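Long-range contact in choline binding protein PCPA (Streptococcus pneumoniae, PDB 4CP6), which is a pneumococcal surface protein and vaccine antigen, whose leucine-rich repeat region probably serves in recognition or adhesion while choline binding probably holds it on the cell wall: residues L239-T253 / A261-E275. Residues are numbered along the deposited sequence; the frame is centred on the assembly and turned at random. Where two conformers were deposited one is given.
Sequences LIYYPSQKNDESYKT and ASYSFNKNSYLKKLE
Residues 239-253 and 261-275 are parts of consecutive coils of the leucine-rich repeat solenoid, laid one on the next so that backbones pair coil to coil. Strands 250-252 and 273-275 run parallel, only 8° apart, and extend into a three-stranded sheet through strand 296-298; Y251 and L274 pack inward, while S250, K252, K273 and E275 line the other face. Y251 anchors their ladder, its N donating to K273 O at 3.0 Å and its O accepting from E275 N. Where the ladder begins, E249 O receives both K272 N and K273 N. Across the coil, A261 N meets L239 O almost head-on (2.9 Å), and Y242 N bonds to S264 O at 2.8 Å.

Inside, the F265 and Y242 rings lie nearly parallel (18°) but strongly offset, touching through Y242 CG and F265 CE2 at 3.5 Å; CB of Y242 sits over the F265 face. With CG anti to the backbone N (chi1 -172°), the Y242 ring continues past F265 towards L271, and its CE2 stands over the centre of the Y251 ring. L271 CD1 packs on Y251 CB, while L274 CD1 meets Y251 CD2 at the ring edge, 3.7 Å away.

At the turn, buried N268 uses OD1 to accept L271 N in an Asx motif, and a water bridges S244 O, K246 O and Y270 N. Stacking thus rests on repeated backbone bonds around an aromatic and leucine interior, with N268 tying down the bend.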
ATOM      1  N   LEU A 239       8.066 -10.267  -6.804  1.00 10.96           N
ATOM      2  CA  LEU A 239       8.785  -9.234  -6.086  1.00  9.94           C
ATOM      3  C   LEU A 239       7.654  -8.376  -5.517  1.00 11.35           C
ATOM      4  O   LEU A 239       6.926  -7.702  -6.265  1.00 11.15           O
ATOM      5  CB  LEU A 239       9.752  -8.451  -6.999  1.00  9.86           C
ATOM      6  CG  LEU A 239      10.714  -7.535  -6.268  1.00 12.26           C
ATOM      7  CD1 LEU A 239      11.901  -7.164  -7.195  1.00 13.08           C
ATOM      8  CD2 LEU A 239      10.011  -6.255  -5.711  1.00 13.36           C
ATOM      9  N   ILE A 240       7.465  -8.466  -4.188  1.00  9.45           N
ATOM     10  CA  ILE A 240       6.335  -7.818  -3.550  1.00  9.50           C
ATOM     11  C   ILE A 240       6.639  -6.357  -3.228  1.00 10.65           C
ATOM     12  O   ILE A 240       5.807  -5.487  -3.508  1.00 10.48           O
ATOM     13  CB  ILE A 240       5.910  -8.607  -2.290  1.00 10.63           C
ATOM     14  CG1 ILE A 240       5.500 -10.044  -2.682  1.00 10.93           C
ATOM     15  CG2 ILE A 240       4.739  -7.903  -1.539  1.00 10.79           C
ATOM     16  CD1 ILE A 240       5.299 -10.990  -1.492  1.00 13.07           C
ATOM     17  N   TYR A 241       7.785  -6.086  -2.583  1.00  9.69           N
ATOM     18  CA  TYR A 241       8.070  -4.709  -2.205  1.00 10.02           C
ATOM     19  C   TYR A 241       9.538  -4.428  -2.141  1.00  9.87           C
ATOM     20  O   TYR A 241      10.274  -5.125  -1.425  1.00 11.20           O
ATOM     21  CB  TYR A 241       7.385  -4.341  -0.874  1.00 10.38           C
ATOM     22  CG  TYR A 241       7.556  -2.868  -0.552  1.00  8.89           C
ATOM     23  CD1 TYR A 241       7.070  -1.881  -1.414  1.00  9.96           C
ATOM     24  CD2 TYR A 241       8.256  -2.457   0.583  1.00 10.37           C
ATOM     25  CE1 TYR A 241       7.263  -0.529  -1.144  1.00 10.40           C
ATOM     26  CE2 TYR A 241       8.408  -1.109   0.887  1.00 10.44           C
ATOM     27  CZ  TYR A 241       7.932  -0.148   0.013  1.00 10.88           C
ATOM     28  OH  TYR A 241       8.149   1.192   0.276  1.00 11.55           O
ATOM     29  N   TYR A 242       9.970  -3.367  -2.865  1.00 10.35           N
ATOM     30  CA  TYR A 242      11.338  -2.879  -2.840  1.00 10.79           C
ATOM     31  C   TYR A 242      11.293  -1.626  -1.958  1.00 11.29           C
ATOM     32  O   TYR A 242      10.659  -0.623  -2.336  1.00 11.16           O
ATOM     33  CB  TYR A 242      11.761  -2.539  -4.252  1.00 11.17           C
ATOM     34  CG  TYR A 242      13.239  -2.207  -4.350  1.00 11.49           C
ATOM     35  CD1 TYR A 242      13.709  -0.931  -4.048  1.00 13.77           C
ATOM     36  CD2 TYR A 242      14.151  -3.145  -4.823  1.00 11.68           C
ATOM     37  CE1 TYR A 242      15.058  -0.607  -4.184  1.00 14.64           C
ATOM     38  CE2 TYR A 242      15.500  -2.829  -4.970  1.00 12.56           C
ATOM     39  CZ  TYR A 242      15.948  -1.569  -4.632  1.00 15.15           C
ATOM     40  OH  TYR A 242      17.274  -1.257  -4.819  1.00 16.87           O
ATOM     41  N   PRO A 243      11.935  -1.629  -0.773  1.00  9.94           N
ATOM     42  CA  PRO A 243      11.816  -0.458   0.121  1.00 10.29           C
ATOM     43  C   PRO A 243      12.190   0.857  -0.526  1.00 12.13           C
ATOM     44  O   PRO A 243      13.231   0.924  -1.167  1.00 12.57           O
ATOM     45  CB  PRO A 243      12.718  -0.806   1.305  1.00 12.02           C
ATOM     46  CG  PRO A 243      12.669  -2.326   1.330  1.00 15.54           C
ATOM     47  CD  PRO A 243      12.690  -2.723  -0.143  1.00 12.13           C
ATOM     48  N   SER A 244      11.350   1.898  -0.358  1.00 10.99           N
ATOM     49  CA  SER A 244      11.585   3.163  -1.035  1.00 10.81           C
ATOM     50  C   SER A 244      12.912   3.787  -0.659  1.00 13.45           C
ATOM     51  O   SER A 244      13.483   4.549  -1.464  1.00 13.09           O
ATOM     52  CB  SER A 244      10.453   4.159  -0.789  1.00 12.07           C
ATOM     53  OG  SER A 244      10.412   4.627   0.554  1.00 11.82           O
ATOM     54  N   GLN A 245      13.400   3.497   0.581  1.00 11.23           N
ATOM     55  CA  GLN A 245      14.637   4.150   1.057  1.00 12.00           C
ATOM     56  C   GLN A 245      15.852   3.242   0.990  1.00 14.28           C
ATOM     57  O   GLN A 245      16.917   3.624   1.494  1.00 14.39           O
ATOM     58  CB  GLN A 245      14.467   4.772   2.462  1.00 12.72           C
ATOM     59  CG  GLN A 245      13.252   5.676   2.592  1.00 15.01           C
ATOM     60  CD  GLN A 245      13.169   6.699   1.488  1.00 19.62           C
ATOM     61  OE1 GLN A 245      12.378   6.559   0.526  1.00 16.07           O
ATOM     62  NE2 GLN A 245      13.964   7.747   1.602  1.00 18.20           N
ATOM     63  N   LYS A 246      15.741   2.087   0.339  1.00 12.05           N
ATOM     64  CA  LYS A 246      16.888   1.188   0.090  1.00 12.63           C
ATOM     65  C   LYS A 246      17.810   1.978  -0.878  1.00 18.74           C
ATOM     66  O   LYS A 246      17.362   2.435  -1.928  1.00 16.80           O
ATOM     67  CB  LYS A 246      16.390  -0.129  -0.494  1.00 14.12           C
ATOM     68  CG  LYS A 246      17.522  -1.017  -0.988  1.00 15.31           C
ATOM     69  CD  LYS A 246      17.019  -2.400  -1.338  1.00 15.90           C
ATOM     70  CE  LYS A 246      17.993  -3.219  -2.160  1.00 23.24           C
ATOM     71  NZ  LYS A 246      19.213  -3.560  -1.412  1.00 27.15           N
ATOM     72  N   ASN A 247      19.063   2.226  -0.479  1.00 17.89           N
ATOM     73  CA  ASN A 247      19.849   3.225  -1.201  1.00 18.09           C
ATOM     74  C   ASN A 247      20.667   2.783  -2.424  1.00 19.38           C
ATOM     75  O   ASN A 247      21.310   3.644  -3.039  1.00 18.43           O
ATOM     76  CB  ASN A 247      20.740   3.959  -0.226  1.00 21.27           C
ATOM     77  CG  ASN A 247      21.957   3.216   0.228  1.00 30.32           C
ATOM     78  OD1 ASN A 247      22.163   2.031  -0.059  1.00 29.46           O
ATOM     79  ND2 ASN A 247      22.838   3.945   0.887  1.00 30.96           N
ATOM     80  N   ASP A 248      20.582   1.536  -2.851  1.00 16.70           N
ATOM     81  CA  ASP A 248      21.374   1.091  -3.994  1.00 15.45           C
ATOM     82  C   ASP A 248      21.085   1.867  -5.289  1.00 17.48           C
ATOM     83  O   ASP A 248      19.922   2.096  -5.627  1.00 16.50           O
ATOM     84  CB  ASP A 248      21.195  -0.412  -4.201  1.00 17.90           C
ATOM     85  CG  ASP A 248      21.544  -1.200  -2.964  1.00 24.12           C
ATOM     86  OD1 ASP A 248      20.703  -1.272  -2.062  1.00 19.68           O
ATOM     87  OD2 ASP A 248      22.701  -1.665  -2.861  1.00 28.04           O
ATOM     88  N   GLU A 249      22.141   2.262  -6.035  1.00 14.29           N
ATOM     89  CA  GLU A 249      21.892   2.988  -7.283  1.00 13.75           C
ATOM     90  C   GLU A 249      21.447   2.086  -8.411  1.00 15.14           C
ATOM     91  O   GLU A 249      20.815   2.558  -9.364  1.00 14.31           O
ATOM     92  CB  GLU A 249      23.130   3.818  -7.682  1.00 15.61           C
ATOM     93  CG  GLU A 249      23.368   4.987  -6.747  1.00 21.29           C
ATOM     94  CD  GLU A 249      24.419   5.983  -7.214  1.00 36.22           C
ATOM     95  OE1 GLU A 249      24.790   5.952  -8.408  1.00 30.08           O
ATOM     96  OE2 GLU A 249      24.834   6.831  -6.392  1.00 34.35           O
ATOM     97  N   SER A 250      21.798   0.793  -8.364  1.00 14.75           N
ATOM     98  CA  SER A 250      21.420  -0.120  -9.434  1.00 14.79           C
ATOM     99  C   SER A 250      20.901  -1.403  -8.809  1.00 15.79           C
ATOM    100  O   SER A 250      21.262  -1.741  -7.679  1.00 15.29           O
ATOM    101  CB  SER A 250      22.601  -0.428 -10.350  1.00 20.46           C
ATOM    102  OG  SER A 250      23.635  -1.010  -9.574  1.00 31.75           O
ATOM    103  N   TYR A 251      20.069  -2.114  -9.543  1.00 13.29           N
ATOM    104  CA  TYR A 251      19.471  -3.357  -9.047  1.00 13.04           C
ATOM    105  C   TYR A 251      19.102  -4.225 -10.200  1.00 15.59           C
ATOM    106  O   TYR A 251      18.683  -3.724 -11.260  1.00 13.67           O
ATOM    107  CB  TYR A 251      18.202  -3.041  -8.214  1.00 13.91           C
ATOM    108  CG  TYR A 251      17.551  -4.246  -7.560  1.00 13.08           C
ATOM    109  CD1 TYR A 251      18.123  -4.849  -6.446  1.00 14.09           C
ATOM    110  CD2 TYR A 251      16.329  -4.743  -8.022  1.00 13.78           C
ATOM    111  CE1 TYR A 251      17.530  -5.950  -5.841  1.00 15.26           C
ATOM    112  CE2 TYR A 251      15.719  -5.839  -7.417  1.00 13.33           C
ATOM    113  CZ  TYR A 251      16.335  -6.442  -6.334  1.00 15.16           C
ATOM    114  OH  TYR A 251      15.761  -7.517  -5.724  1.00 15.11           O
ATOM    115  N   LYS A 252      19.244  -5.552 -10.002  1.00 13.60           N
ATOM    116  CA  LYS A 252      18.852  -6.541 -10.964  1.00 13.12           C
ATOM    117  C   LYS A 252      17.860  -7.490 -10.289  1.00 15.50           C
ATOM    118  O   LYS A 252      18.184  -8.066  -9.258  1.00 15.89           O
ATOM    119  CB  LYS A 252      20.058  -7.363 -11.467  1.00 16.40           C
ATOM    120  CG  LYS A 252      21.104  -6.520 -12.186  1.00 18.01           C
ATOM    121  CD  LYS A 252      22.277  -7.376 -12.677  1.00 28.89           C
ATOM    122  CE  LYS A 252      23.474  -6.512 -12.976  1.00 44.69           C
ATOM    123  NZ  LYS A 252      24.684  -7.021 -12.279  1.00 57.89           N
ATOM    124  N   THR A 253      16.655  -7.656 -10.850  1.00 12.97           N
ATOM    125  CA  THR A 253      15.719  -8.619 -10.272  1.00 12.26           C
ATOM    126  C   THR A 253      16.285 -10.031 -10.490  1.00 15.42           C
ATOM    127  O   THR A 253      16.946 -10.325 -11.503  1.00 14.27           O
ATOM    128  CB  THR A 253      14.327  -8.465 -10.883  1.00 13.64           C
ATOM    129  OG1 THR A 253      14.420  -8.585 -12.321  1.00 13.27           O
ATOM    130  CG2 THR A 253      13.675  -7.169 -10.494  1.00 13.45           C
ATOM    131  N   ALA A 261       4.845  -6.839  -8.102  1.00  9.03           N
ATOM    132  CA  ALA A 261       3.529  -6.564  -7.529  1.00  8.76           C
ATOM    133  C   ALA A 261       3.160  -5.112  -7.725  1.00 10.42           C
ATOM    134  O   ALA A 261       4.018  -4.237  -7.929  1.00  9.57           O
ATOM    135  CB  ALA A 261       3.559  -6.850  -6.024  1.00  9.78           C
ATOM    136  N   SER A 262       1.877  -4.845  -7.617  1.00  9.42           N
ATOM    137  CA  SER A 262       1.419  -3.477  -7.662  0.50  8.04           C
ATOM    138  C   SER A 262       2.113  -2.674  -6.554  1.00 10.83           C
ATOM    139  O   SER A 262       2.330  -3.198  -5.441  1.00 10.03           O
ATOM    140  CB  SER A 262      -0.092  -3.425  -7.496  0.50  9.25           C
ATOM    141  OG  SER A 262      -0.554  -4.158  -6.374  0.50  7.95           O
ATOM    142  N   TYR A 263       2.485  -1.410  -6.865  1.00  9.55           N
ATOM    143  CA  TYR A 263       3.152  -0.483  -5.936  1.00  9.44           C
ATOM    144  C   TYR A 263       4.518  -0.995  -5.428  1.00  9.57           C
ATOM    145  O   TYR A 263       5.073  -0.413  -4.474  1.00  9.84           O
ATOM    146  CB  TYR A 263       2.221  -0.180  -4.737  1.00 10.44           C
ATOM    147  CG  TYR A 263       1.066   0.726  -5.110  1.00  8.71           C
ATOM    148  CD1 TYR A 263      -0.140   0.203  -5.577  1.00 10.11           C
ATOM    149  CD2 TYR A 263       1.187   2.110  -5.021  1.00 10.79           C
ATOM    150  CE1 TYR A 263      -1.204   1.035  -5.905  1.00 10.29           C
ATOM    151  CE2 TYR A 263       0.125   2.950  -5.341  1.00 10.87           C
ATOM    152  CZ  TYR A 263      -1.060   2.407  -5.799  1.00 10.57           C
ATOM    153  OH  TYR A 263      -2.106   3.280  -6.086  1.00 13.44           O
ATOM    154  N   SER A 264       5.104  -2.001  -6.101  1.00  8.16           N
ATOM    155  CA  SER A 264       6.342  -2.578  -5.575  1.00  9.39           C
ATOM    156  C   SER A 264       7.549  -1.647  -5.493  1.00 11.37           C
ATOM    157  O   SER A 264       8.410  -1.901  -4.640  1.00 10.84           O
ATOM    158  CB  SER A 264       6.736  -3.837  -6.325  1.00 10.30           C
ATOM    159  OG  SER A 264       6.727  -3.629  -7.733  1.00 10.78           O
ATOM    160  N   PHE A 265       7.676  -0.632  -6.370  1.00 10.21           N
ATOM    161  CA  PHE A 265       8.784   0.352  -6.307  1.00  9.76           C
ATOM    162  C   PHE A 265       8.187   1.738  -6.129  1.00 11.13           C
ATOM    163  O   PHE A 265       8.817   2.743  -6.484  1.00 10.88           O
ATOM    164  CB  PHE A 265       9.682   0.329  -7.581  1.00 10.56           C
ATOM    165  CG  PHE A 265      10.494  -0.925  -7.761  1.00  9.41           C
ATOM    166  CD1 PHE A 265       9.890  -2.115  -8.169  1.00 11.30           C
ATOM    167  CD2 PHE A 265      11.874  -0.917  -7.549  1.00 10.76           C
ATOM    168  CE1 PHE A 265      10.659  -3.271  -8.392  1.00 11.05           C
ATOM    169  CE2 PHE A 265      12.637  -2.067  -7.781  1.00 10.82           C
ATOM    170  CZ  PHE A 265      12.025  -3.244  -8.169  1.00  9.83           C
ATOM    171  N   ASN A 266       6.992   1.825  -5.547  1.00  9.61           N
ATOM    172  CA  ASN A 266       6.361   3.112  -5.331  1.00 10.28           C
ATOM    173  C   ASN A 266       7.218   3.994  -4.418  1.00 11.15           C
ATOM    174  O   ASN A 266       7.739   3.512  -3.415  1.00 11.68           O
ATOM    175  CB  ASN A 266       4.982   2.901  -4.717  1.00 10.74           C
ATOM    176  CG  ASN A 266       4.166   4.135  -4.555  1.00 10.93           C
ATOM    177  OD1 ASN A 266       4.050   4.982  -5.493  1.00 14.04           O
ATOM    178  ND2 ASN A 266       3.485   4.207  -3.473  1.00  8.56           N
ATOM    179  N   LYS A 267       7.288   5.289  -4.735  1.00 10.64           N
ATOM    180  CA  LYS A 267       8.007   6.317  -3.952  1.00 10.35           C
ATOM    181  C   LYS A 267       9.504   6.078  -3.887  1.00 12.53           C
ATOM    182  O   LYS A 267      10.164   6.670  -3.037  1.00 13.44           O
ATOM    183  CB  LYS A 267       7.425   6.433  -2.517  1.00 11.52           C
ATOM    184  CG  LYS A 267       5.929   6.792  -2.442  1.00 15.56           C
ATOM    185  CD  LYS A 267       5.743   8.237  -2.961  1.00 19.51           C
ATOM    186  CE  LYS A 267       4.347   8.768  -2.977  1.00 28.13           C
ATOM    187  NZ  LYS A 267       4.367  10.128  -3.591  1.00 27.12           N
ATOM    188  N   ASN A 268      10.041   5.240  -4.746  1.00 11.56           N
ATOM    189  CA  ASN A 268      11.449   4.908  -4.685  1.00 11.55           C
ATOM    190  C   ASN A 268      12.316   6.161  -4.767  1.00 14.27           C
ATOM    191  O   ASN A 268      12.177   6.952  -5.703  1.00 14.36           O
ATOM    192  CB  ASN A 268      11.772   3.945  -5.792  1.00 12.81           C
ATOM    193  CG  ASN A 268      13.169   3.425  -5.654  1.00 19.15           C
ATOM    194  OD1 ASN A 268      14.121   4.111  -6.020  1.00 16.53           O
ATOM    195  ND2 ASN A 268      13.322   2.295  -4.969  1.00 14.97           N
ATOM    196  N   SER A 269      13.256   6.322  -3.818  1.00 11.94           N
ATOM    197  CA  SER A 269      14.058   7.527  -3.728  1.00 11.73           C
ATOM    198  C   SER A 269      15.463   7.441  -4.317  1.00 14.11           C
ATOM    199  O   SER A 269      16.028   8.500  -4.616  1.00 14.98           O
ATOM    200  CB  SER A 269      14.208   7.912  -2.253  1.00 14.42           C
ATOM    201  OG  SER A 269      12.965   8.187  -1.621  1.00 15.18           O
ATOM    202  N   TYR A 270      16.041   6.239  -4.459  1.00 12.19           N
ATOM    203  CA  TYR A 270      17.463   6.150  -4.791  1.00 13.01           C
ATOM    204  C   TYR A 270      17.824   5.370  -6.014  1.00 15.96           C
ATOM    205  O   TYR A 270      18.909   5.581  -6.563  1.00 14.79           O
ATOM    206  CB  TYR A 270      18.233   5.564  -3.587  1.00 14.48           C
ATOM    207  CG  TYR A 270      18.094   6.407  -2.345  1.00 16.45           C
ATOM    208  CD1 TYR A 270      18.624   7.695  -2.287  1.00 19.35           C
ATOM    209  CD2 TYR A 270      17.369   5.953  -1.245  1.00 17.29           C
ATOM    210  CE1 TYR A 270      18.452   8.496  -1.162  1.00 20.48           C
ATOM    211  CE2 TYR A 270      17.230   6.730  -0.099  1.00 17.86           C
ATOM    212  CZ  TYR A 270      17.771   8.003  -0.060  1.00 22.39           C
ATOM    213  OH  TYR A 270      17.608   8.783   1.067  1.00 21.10           O
ATOM    214  N   LEU A 271      16.984   4.417  -6.438  1.00 12.51           N
ATOM    215  CA  LEU A 271      17.351   3.587  -7.567  1.00 12.55           C
ATOM    216  C   LEU A 271      17.451   4.365  -8.885  1.00 13.68           C
ATOM    217  O   LEU A 271      16.491   5.027  -9.270  1.00 13.90           O
ATOM    218  CB  LEU A 271      16.302   2.457  -7.668  1.00 12.59           C
ATOM    219  CG  LEU A 271      16.573   1.343  -8.639  1.00 14.80           C
ATOM    220  CD1 LEU A 271      17.881   0.596  -8.298  1.00 15.74           C
ATOM    221  CD2 LEU A 271      15.428   0.346  -8.648  1.00 16.63           C
ATOM    222  N   LYS A 272      18.576   4.218  -9.609  1.00 12.88           N
ATOM    223  CA  LYS A 272      18.780   4.877 -10.893  1.00 12.07           C
ATOM    224  C   LYS A 272      18.735   3.926 -12.055  1.00 12.45           C
ATOM    225  O   LYS A 272      18.327   4.331 -13.139  1.00 12.95           O
ATOM    226  CB  LYS A 272      20.155   5.600 -10.921  1.00 15.01           C
ATOM    227  CG  LYS A 272      20.286   6.722  -9.898  1.00 16.31           C
ATOM    228  CD  LYS A 272      21.669   7.425  -9.996  1.00 19.20           C
ATOM    229  CE  LYS A 272      21.638   8.683  -9.157  1.00 27.14           C
ATOM    230  NZ  LYS A 272      22.912   9.467  -9.244  1.00 31.72           N
ATOM    231  N   LYS A 273      19.177   2.666 -11.885  1.00 11.94           N
ATOM    232  CA  LYS A 273      19.220   1.715 -12.980  0.50 12.38           C
ATOM    233  C   LYS A 273      18.590   0.406 -12.529  1.00 14.37           C
ATOM    234  O   LYS A 273      19.007  -0.156 -11.510  1.00 14.76           O
ATOM    235  CB  LYS A 273      20.685   1.509 -13.424  0.50 14.23           C
ATOM    236  CG  LYS A 273      20.868   0.479 -14.539  0.50 18.38           C
ATOM    237  CD  LYS A 273      22.316   0.420 -15.009  0.50 21.23           C
ATOM    238  CE  LYS A 273      22.505  -0.705 -16.001  0.50 27.07           C
ATOM    239  NZ  LYS A 273      23.926  -0.865 -16.393  0.50 25.45           N
ATOM    240  N   LEU A 274      17.595  -0.057 -13.270  1.00 12.56           N
ATOM    241  CA  LEU A 274      16.899  -1.293 -12.929  1.00 11.97           C
ATOM    242  C   LEU A 274      16.944  -2.220 -14.110  1.00 14.65           C
ATOM    243  O   LEU A 274      16.548  -1.844 -15.228  1.00 15.27           O
ATOM    244  CB  LEU A 274      15.462  -0.971 -12.538  1.00 11.95           C
ATOM    245  CG  LEU A 274      14.544  -2.153 -12.242  1.00 13.59           C
ATOM    246  CD1 LEU A 274      15.095  -3.027 -11.072  1.00 13.58           C
ATOM    247  CD2 LEU A 274      13.174  -1.649 -11.876  1.00 15.01           C
ATOM    248  N   GLU A 275      17.474  -3.427 -13.894  1.00 14.60           N
ATOM    249  CA  GLU A 275      17.488  -4.419 -14.955  1.00 14.39           C
ATOM    250  C   GLU A 275      16.518  -5.514 -14.615  1.00 14.89           C
ATOM    251  O   GLU A 275      16.702  -6.163 -13.579  1.00 16.19           O
ATOM    252  CB  GLU A 275      18.884  -4.991 -15.200  1.00 17.61           C
ATOM    253  CG  GLU A 275      19.752  -4.006 -15.955  1.00 30.39           C
ATOM    254  CD  GLU A 275      21.129  -4.563 -16.202  1.00 55.49           C
ATOM    255  OE1 GLU A 275      21.937  -4.562 -15.246  1.00 40.38           O
ATOM    256  OE2 GLU A 275      21.351  -5.119 -17.300  1.00 50.55           O
TER
HETATM  257  O   HOH W   1       3.716  -3.795  -3.066  1.00 13.78           O
HETATM  258  O   HOH W   2       6.414   2.720  -1.054  1.00 11.86           O
HETATM  259  O   HOH W   3      10.314   1.698  -3.703  1.00 12.90           O
HETATM  260  O   HOH W   4       9.915   7.872  -0.523  1.00 17.04           O
HETATM  261  O   HOH W   5      15.368   3.577  -3.225  1.00 17.20           O
HETATM  262  O   HOH W   6      17.443  -8.964 -13.885  1.00 14.88           O